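Local coordinates for protein translation initiation inhibitor (Streptococcus pyogenes, PDB 2EWC) that is of unknown function but belongs to the highly conserved YjgF family and has been named a putative translation initiation inhibitor, at residues V63-V73 with P92-H103. Sequence-based numbering, arbitrary orientation. Where two conformers were deposited one is given.
Sequences VVQMDCLFRDV and PARKSIQTEFAH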
ATOM      1  N   VAL B  63      -1.889  38.646   8.181  1.00 26.93           N
ATOM      2  CA  VAL B  63      -1.777  37.508   9.094  1.00 26.72           C
ATOM      3  C   VAL B  63      -1.189  36.267   8.415  1.00 27.28           C
ATOM      4  O   VAL B  63      -1.699  35.807   7.398  1.00 27.15           O
ATOM      5  CB  VAL B  63      -3.110  37.188   9.780  1.00 27.19           C
ATOM      6  CG1 VAL B  63      -2.933  35.984  10.756  1.00 25.89           C
ATOM      7  CG2 VAL B  63      -3.587  38.402  10.553  1.00 24.44           C
ATOM      8  N   VAL B  64      -0.102  35.746   8.984  1.00 27.13           N
ATOM      9  CA  VAL B  64       0.625  34.625   8.393  1.00 26.78           C
ATOM     10  C   VAL B  64       0.313  33.278   9.047  1.00 27.08           C
ATOM     11  O   VAL B  64       0.394  32.236   8.380  1.00 26.92           O
ATOM     12  CB  VAL B  64       2.181  34.867   8.321  1.00 26.66           C
ATOM     13  CG1 VAL B  64       2.501  36.129   7.507  1.00 27.41           C
ATOM     14  CG2 VAL B  64       2.834  34.947   9.707  1.00 27.99           C
ATOM     15  N   GLN B  65      -0.068  33.294  10.321  1.00 26.70           N
ATOM     16  CA  GLN B  65      -0.288  32.041  11.064  1.00 28.01           C
ATOM     17  C   GLN B  65      -1.301  32.278  12.169  1.00 28.06           C
ATOM     18  O   GLN B  65      -1.304  33.336  12.779  1.00 28.04           O
ATOM     19  CB  GLN B  65       1.035  31.473  11.639  1.00 27.37           C
ATOM     20  CG  GLN B  65       0.957  29.997  12.040  1.00 29.24           C
ATOM     21  CD  GLN B  65       0.383  29.803  13.442  1.00 32.85           C
ATOM     22  OE1 GLN B  65       0.450  30.711  14.267  1.00 34.55           O
ATOM     23  NE2 GLN B  65      -0.186  28.615  13.715  1.00 33.40           N
HETATM   24  N   MSE B  66      -2.159  31.291  12.415  1.00 29.31           N
HETATM   25  CA  MSE B  66      -3.264  31.435  13.364  1.00 29.84           C
HETATM   26  C   MSE B  66      -3.423  30.124  14.099  1.00 30.85           C
HETATM   27  O   MSE B  66      -3.446  29.080  13.471  1.00 31.24           O
HETATM   28  CB  MSE B  66      -4.551  31.709  12.593  1.00 30.45           C
HETATM   29  CG  MSE B  66      -5.352  32.908  13.062  1.00 33.13           C
HETATM   30 SE   MSE B  66      -6.643  33.476  11.909  1.00 26.88          SE
HETATM   31  CE  MSE B  66      -7.260  31.950  11.265  1.00 29.68           C
ATOM     32  N   ASP B  67      -3.511  30.174  15.426  1.00 31.19           N
ATOM     33  CA  ASP B  67      -3.865  28.996  16.219  1.00 32.67           C
ATOM     34  C   ASP B  67      -5.313  29.192  16.669  1.00 31.87           C
ATOM     35  O   ASP B  67      -5.632  30.239  17.220  1.00 31.73           O
ATOM     36  CB  ASP B  67      -2.944  28.861  17.437  1.00 32.71           C
ATOM     37  CG  ASP B  67      -1.608  28.241  17.091  1.00 37.52           C
ATOM     38  OD1 ASP B  67      -1.436  27.792  15.943  1.00 41.48           O
ATOM     39  OD2 ASP B  67      -0.713  28.183  17.968  1.00 44.29           O
ATOM     40  N   CYS B  68      -6.178  28.216  16.402  1.00 31.15           N
ATOM     41  CA  CYS B  68      -7.602  28.351  16.752  1.00 31.11           C
ATOM     42  C   CYS B  68      -7.957  27.397  17.870  1.00 29.79           C
ATOM     43  O   CYS B  68      -7.718  26.190  17.760  1.00 29.67           O
ATOM     44  CB  CYS B  68      -8.479  28.094  15.531  1.00 31.91           C
ATOM     45  SG  CYS B  68      -7.851  28.919  14.022  1.00 38.97           S
ATOM     46  N   LEU B  69      -8.496  27.929  18.964  1.00 28.18           N
ATOM     47  CA  LEU B  69      -8.789  27.094  20.134  1.00 27.16           C
ATOM     48  C   LEU B  69     -10.303  26.910  20.272  1.00 25.99           C
ATOM     49  O   LEU B  69     -11.032  27.887  20.390  1.00 25.16           O
ATOM     50  CB  LEU B  69      -8.217  27.716  21.423  1.00 26.04           C
ATOM     51  CG  LEU B  69      -6.707  27.996  21.573  1.00 29.12           C
ATOM     52  CD1 LEU B  69      -6.362  28.509  22.991  1.00 28.62           C
ATOM     53  CD2 LEU B  69      -5.867  26.787  21.265  1.00 27.10           C
ATOM     54  N   PHE B  70     -10.764  25.662  20.303  1.00 24.82           N
ATOM     55  CA  PHE B  70     -12.196  25.381  20.343  1.00 25.16           C
ATOM     56  C   PHE B  70     -12.512  24.567  21.588  1.00 25.73           C
ATOM     57  O   PHE B  70     -11.779  23.623  21.923  1.00 25.51           O
ATOM     58  CB  PHE B  70     -12.628  24.498  19.171  1.00 24.24           C
ATOM     59  CG  PHE B  70     -12.532  25.138  17.803  1.00 25.13           C
ATOM     60  CD1 PHE B  70     -13.680  25.658  17.185  1.00 24.11           C
ATOM     61  CD2 PHE B  70     -11.334  25.132  17.102  1.00 24.13           C
ATOM     62  CE1 PHE B  70     -13.620  26.229  15.930  1.00 26.43           C
ATOM     63  CE2 PHE B  70     -11.259  25.693  15.821  1.00 26.35           C
ATOM     64  CZ  PHE B  70     -12.401  26.256  15.236  1.00 26.59           C
ATOM     65  N   ARG B  71     -13.630  24.869  22.235  1.00 25.73           N
ATOM     66  CA  ARG B  71     -14.151  23.947  23.241  1.00 26.89           C
ATOM     67  C   ARG B  71     -14.620  22.635  22.555  1.00 26.85           C
ATOM     68  O   ARG B  71     -14.516  21.551  23.140  1.00 26.45           O
ATOM     69  CB  ARG B  71     -15.304  24.605  24.012  1.00 26.63           C
ATOM     70  CG  ARG B  71     -15.851  23.783  25.168  1.00 27.73           C
ATOM     71  CD  ARG B  71     -16.943  24.573  25.915  1.00 28.15           C
ATOM     72  NE  ARG B  71     -16.419  25.760  26.615  1.00 28.91           N
ATOM     73  CZ  ARG B  71     -15.827  25.758  27.809  1.00 29.33           C
ATOM     74  NH1 ARG B  71     -15.652  24.611  28.487  1.00 27.55           N
ATOM     75  NH2 ARG B  71     -15.430  26.922  28.342  1.00 25.76           N
ATOM     76  N   ASP B  72     -15.135  22.764  21.323  1.00 26.55           N
ATOM     77  CA  ASP B  72     -15.587  21.644  20.479  1.00 26.60           C
ATOM     78  C   ASP B  72     -14.944  21.822  19.102  1.00 26.32           C
ATOM     79  O   ASP B  72     -15.441  22.614  18.299  1.00 25.94           O
ATOM     80  CB  ASP B  72     -17.139  21.609  20.344  1.00 26.75           C
ATOM     81  CG  ASP B  72     -17.649  20.414  19.496  1.00 29.81           C
ATOM     82  OD1 ASP B  72     -16.823  19.628  18.975  1.00 32.20           O
ATOM     83  OD2 ASP B  72     -18.893  20.241  19.346  1.00 33.51           O
ATOM     84  N   VAL B  73     -13.863  21.089  18.840  1.00 25.52           N
ATOM     85  CA  VAL B  73     -13.105  21.238  17.600  1.00 26.16           C
ATOM     86  C   VAL B  73     -13.931  20.884  16.344  1.00 25.97           C
ATOM     87  O   VAL B  73     -13.607  21.314  15.238  1.00 26.09           O
ATOM     88  CB  VAL B  73     -11.771  20.437  17.655  1.00 26.06           C
ATOM     89  CG1 VAL B  73     -12.012  18.929  17.522  1.00 25.38           C
ATOM     90  CG2 VAL B  73     -10.790  20.951  16.603  1.00 27.97           C
ATOM     91  N   PRO B  92      -4.075  32.560   6.166  1.00 28.18           N
ATOM     92  CA  PRO B  92      -2.871  32.137   6.886  1.00 28.15           C
ATOM     93  C   PRO B  92      -2.714  30.607   6.980  1.00 27.87           C
ATOM     94  O   PRO B  92      -3.677  29.852   6.741  1.00 26.57           O
ATOM     95  CB  PRO B  92      -3.080  32.719   8.273  1.00 28.23           C
ATOM     96  CG  PRO B  92      -4.556  32.696   8.454  1.00 29.24           C
ATOM     97  CD  PRO B  92      -5.132  33.009   7.093  1.00 28.65           C
ATOM     98  N   ALA B  93      -1.491  30.163   7.283  1.00 27.69           N
ATOM     99  CA  ALA B  93      -1.277  28.795   7.762  1.00 27.74           C
ATOM    100  C   ALA B  93      -2.018  28.706   9.090  1.00 27.98           C
ATOM    101  O   ALA B  93      -2.081  29.696   9.824  1.00 27.44           O
ATOM    102  CB  ALA B  93       0.179  28.530   7.967  1.00 26.82           C
ATOM    103  N   ARG B  94      -2.595  27.550   9.407  1.00 28.69           N
ATOM    104  CA  ARG B  94      -3.217  27.411  10.715  1.00 29.88           C
ATOM    105  C   ARG B  94      -3.104  26.027  11.324  1.00 30.07           C
ATOM    106  O   ARG B  94      -2.702  25.058  10.670  1.00 30.59           O
ATOM    107  CB  ARG B  94      -4.692  27.852  10.684  1.00 30.37           C
ATOM    108  CG  ARG B  94      -5.626  26.761  10.280  1.00 34.17           C
ATOM    109  CD  ARG B  94      -7.086  27.098  10.571  1.00 38.97           C
ATOM    110  NE  ARG B  94      -7.712  27.642   9.372  1.00 43.03           N
ATOM    111  CZ  ARG B  94      -8.507  26.968   8.542  1.00 43.98           C
ATOM    112  NH1 ARG B  94      -8.835  25.698   8.756  1.00 44.83           N
ATOM    113  NH2 ARG B  94      -8.988  27.592   7.486  1.00 44.73           N
ATOM    114  N   LYS B  95      -3.482  25.952  12.592  1.00 29.58           N
ATOM    115  CA  LYS B  95      -3.831  24.687  13.204  1.00 29.43           C
ATOM    116  C   LYS B  95      -4.989  24.931  14.168  1.00 28.67           C
ATOM    117  O   LYS B  95      -5.196  26.067  14.613  1.00 28.48           O
ATOM    118  CB  LYS B  95      -2.619  24.068  13.919  1.00 30.05           C
ATOM    119  CG  LYS B  95      -2.125  24.814  15.099  1.00 29.03           C
ATOM    120  CD  LYS B  95      -1.264  23.851  15.955  1.00 33.96           C
ATOM    121  CE  LYS B  95      -0.552  24.565  17.085  1.00 34.15           C
ATOM    122  NZ  LYS B  95       0.362  25.607  16.508  1.00 37.18           N
ATOM    123  N   SER B  96      -5.742  23.879  14.467  1.00 26.97           N
ATOM    124  CA  SER B  96      -6.870  23.967  15.394  1.00 27.69           C
ATOM    125  C   SER B  96      -6.656  22.961  16.542  1.00 28.07           C
ATOM    126  O   SER B  96      -6.090  21.886  16.342  1.00 27.26           O
ATOM    127  CB  SER B  96      -8.177  23.648  14.659  1.00 26.98           C
ATOM    128  OG  SER B  96      -8.392  24.594  13.615  1.00 31.18           O
ATOM    129  N   ILE B  97      -7.093  23.323  17.738  1.00 28.62           N
ATOM    130  CA  ILE B  97      -6.884  22.511  18.949  1.00 29.67           C
ATOM    131  C   ILE B  97      -8.180  22.546  19.753  1.00 28.89           C
ATOM    132  O   ILE B  97      -8.851  23.579  19.822  1.00 28.73           O
ATOM    133  CB  ILE B  97      -5.741  23.127  19.790  1.00 30.85           C
ATOM    134  CG1 ILE B  97      -4.405  22.893  19.117  1.00 32.04           C
ATOM    135  CG2 ILE B  97      -5.665  22.592  21.250  1.00 30.75           C
ATOM    136  CD1 ILE B  97      -3.445  24.042  19.466  1.00 35.32           C
ATOM    137  N   GLN B  98      -8.533  21.429  20.367  1.00 28.94           N
ATOM    138  CA  GLN B  98      -9.626  21.424  21.323  1.00 28.65           C
ATOM    139  C   GLN B  98      -9.031  21.582  22.708  1.00 29.79           C
ATOM    140  O   GLN B  98      -8.084  20.891  23.055  1.00 31.73           O
ATOM    141  CB  GLN B  98     -10.433  20.133  21.242  1.00 28.43           C
ATOM    142  CG  GLN B  98     -11.694  20.143  22.124  1.00 27.22           C
ATOM    143  CD  GLN B  98     -12.649  19.002  21.793  1.00 28.72           C
ATOM    144  OE1 GLN B  98     -13.280  18.992  20.733  1.00 28.93           O
ATOM    145  NE2 GLN B  98     -12.759  18.033  22.703  1.00 27.47           N
ATOM    146  N   THR B  99      -9.573  22.490  23.501  1.00 30.13           N
ATOM    147  CA  THR B  99      -9.073  22.676  24.859  1.00 30.14           C
ATOM    148  C   THR B  99     -10.206  23.147  25.780  1.00 30.85           C
ATOM    149  O   THR B  99     -11.185  23.776  25.344  1.00 31.91           O
ATOM    150  CB  THR B  99      -7.859  23.655  24.885  1.00 29.98           C
ATOM    151  OG1 THR B  99      -7.393  23.843  26.239  1.00 27.90           O
ATOM    152  CG2 THR B  99      -8.262  25.017  24.278  1.00 27.07           C
ATOM    153  N   GLU B 100     -10.074  22.846  27.059  1.00 31.22           N
ATOM    154  CA  GLU B 100     -10.896  23.489  28.055  1.00 31.63           C
ATOM    155  C   GLU B 100     -10.365  24.902  28.177  1.00 30.55           C
ATOM    156  O   GLU B 100      -9.236  25.178  27.763  1.00 30.26           O
ATOM    157  CB  GLU B 100     -10.786  22.770  29.402  1.00 32.70           C
ATOM    158  CG  GLU B 100     -11.357  21.357  29.363  1.00 38.12           C
ATOM    159  CD  GLU B 100     -12.833  21.350  28.969  1.00 44.06           C
ATOM    160  OE1 GLU B 100     -13.595  22.221  29.451  1.00 45.39           O
ATOM    161  OE2 GLU B 100     -13.225  20.486  28.159  1.00 47.31           O
ATOM    162  N   PHE B 101     -11.183  25.773  28.749  1.00 28.97           N
ATOM    163  CA  PHE B 101     -10.818  27.144  29.029  1.00 28.88           C
ATOM    164  C   PHE B 101     -11.005  27.384  30.521  1.00 29.09           C
ATOM    165  O   PHE B 101     -11.846  26.729  31.152  1.00 28.57           O
ATOM    166  CB  PHE B 101     -11.730  28.101  28.247  1.00 28.66           C
ATOM    167  CG  PHE B 101     -11.563  28.020  26.737  1.00 28.75           C
ATOM    168  CD1 PHE B 101     -10.381  28.390  26.137  1.00 29.53           C
ATOM    169  CD2 PHE B 101     -12.591  27.549  25.934  1.00 27.90           C
ATOM    170  CE1 PHE B 101     -10.214  28.309  24.755  1.00 30.51           C
ATOM    171  CE2 PHE B 101     -12.449  27.498  24.550  1.00 29.51           C
ATOM    172  CZ  PHE B 101     -11.256  27.868  23.961  1.00 29.09           C
ATOM    173  N   ALA B 102     -10.251  28.333  31.079  1.00 29.14           N
ATOM    174  CA  ALA B 102     -10.457  28.770  32.472  1.00 29.82           C
ATOM    175  C   ALA B 102     -11.686  29.684  32.584  1.00 29.58           C
ATOM    176  O   ALA B 102     -11.645  30.718  33.240  1.00 29.83           O
ATOM    177  CB  ALA B 102      -9.193  29.468  33.028  1.00 29.49           C
ATOM    178  N   HIS B 103     -12.775  29.294  31.917  0.50 29.66           N
ATOM    179  CA  HIS B 103     -14.055  30.000  31.967  0.50 29.10           C
ATOM    180  C   HIS B 103     -15.129  28.959  31.679  0.50 29.06           C
ATOM    181  O   HIS B 103     -14.894  28.012  30.926  0.50 29.24           O
ATOM    182  CB  HIS B 103     -14.106  31.162  30.953  0.50 29.24           C
ATOM    183  CG  HIS B 103     -15.465  31.791  30.804  0.50 29.24           C
ATOM    184  ND1 HIS B 103     -15.832  32.949  31.458  0.50 30.61           N
ATOM    185  CD2 HIS B 103     -16.538  31.427  30.061  0.50 28.76           C
ATOM    186  CE1 HIS B 103     -17.073  33.264  31.125  0.50 29.92           C
ATOM    187  NE2 HIS B 103     -17.526  32.351  30.285  0.50 27.14           N
TER
HETATM  188  O   HOH W   1       1.507  28.388  16.573  1.00 59.29           O
HETATM  189  O   HOH W   2     -13.117  21.199  25.611  1.00 37.66           O
HETATM  190  O   HOH W   3     -13.852  24.963  30.453  1.00 38.79           O
HETATM  191  O   HOH W   4     -16.468  21.799  28.292  1.00 39.16           O
HETATM  192  O   HOH W   5     -15.898  17.806  21.217  1.00 31.43           O
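Strands 63-70 and 93-98 run parallel, their axes 4.7 Å apart and 3° from alignment, and pair Gln-65 with Ala-93 through Phe-70 with Gln-98. Hydrogen bonds alternate along them from Val-64 O to Phe-70 O; Met-66, Cys-68 and Phe-70 each give and accept one, while Val-64 only accepts. On the face carrying Leu-69, Lys-95 NZ makes a salt bridge to Asp-67 OD1 at 2.9 Å. Gln-65 NE2 grips that same Asp-67 OD1 at 2.7 Å from the opposite face of the carboxylate; the two bonds probably limit the turning of the carboxylate. Lys-95 NZ also reaches Asp-67 of the second subunit, across the interface. Leu-69 CD2 lies beside Ile-97 CB, while Leu-69 CB meets Phe-101 CE1 at 3.9 Å. Arg-71 bends at chi3 (-67°): NH2 donates a hydrogen bond to His-103 O at 2.9 Å, NH1 forms a salt bridge with Glu-100 OE1 (3.3 Å), and Leu-110 O holds NE. Gln-98, extended, offers an OE1 lone pair to Val-73 N in a nearly straight bond (2.9 Å, 170°); Gln-98 NE2 and Glu-100 OE2 bond, respectively, to Glu-100 and Gln-98 of the fourth subunit. With helix 76-87 between them in sequence, the two strands make a beta-alpha-beta unit: the helix packs on Met-66, Cys-68, Pro-92 and Arg-94, and strand 112-119 flanks strand 63-70 antiparallel, with a classic bulge where Val-64 and Gln-65 face Val-117.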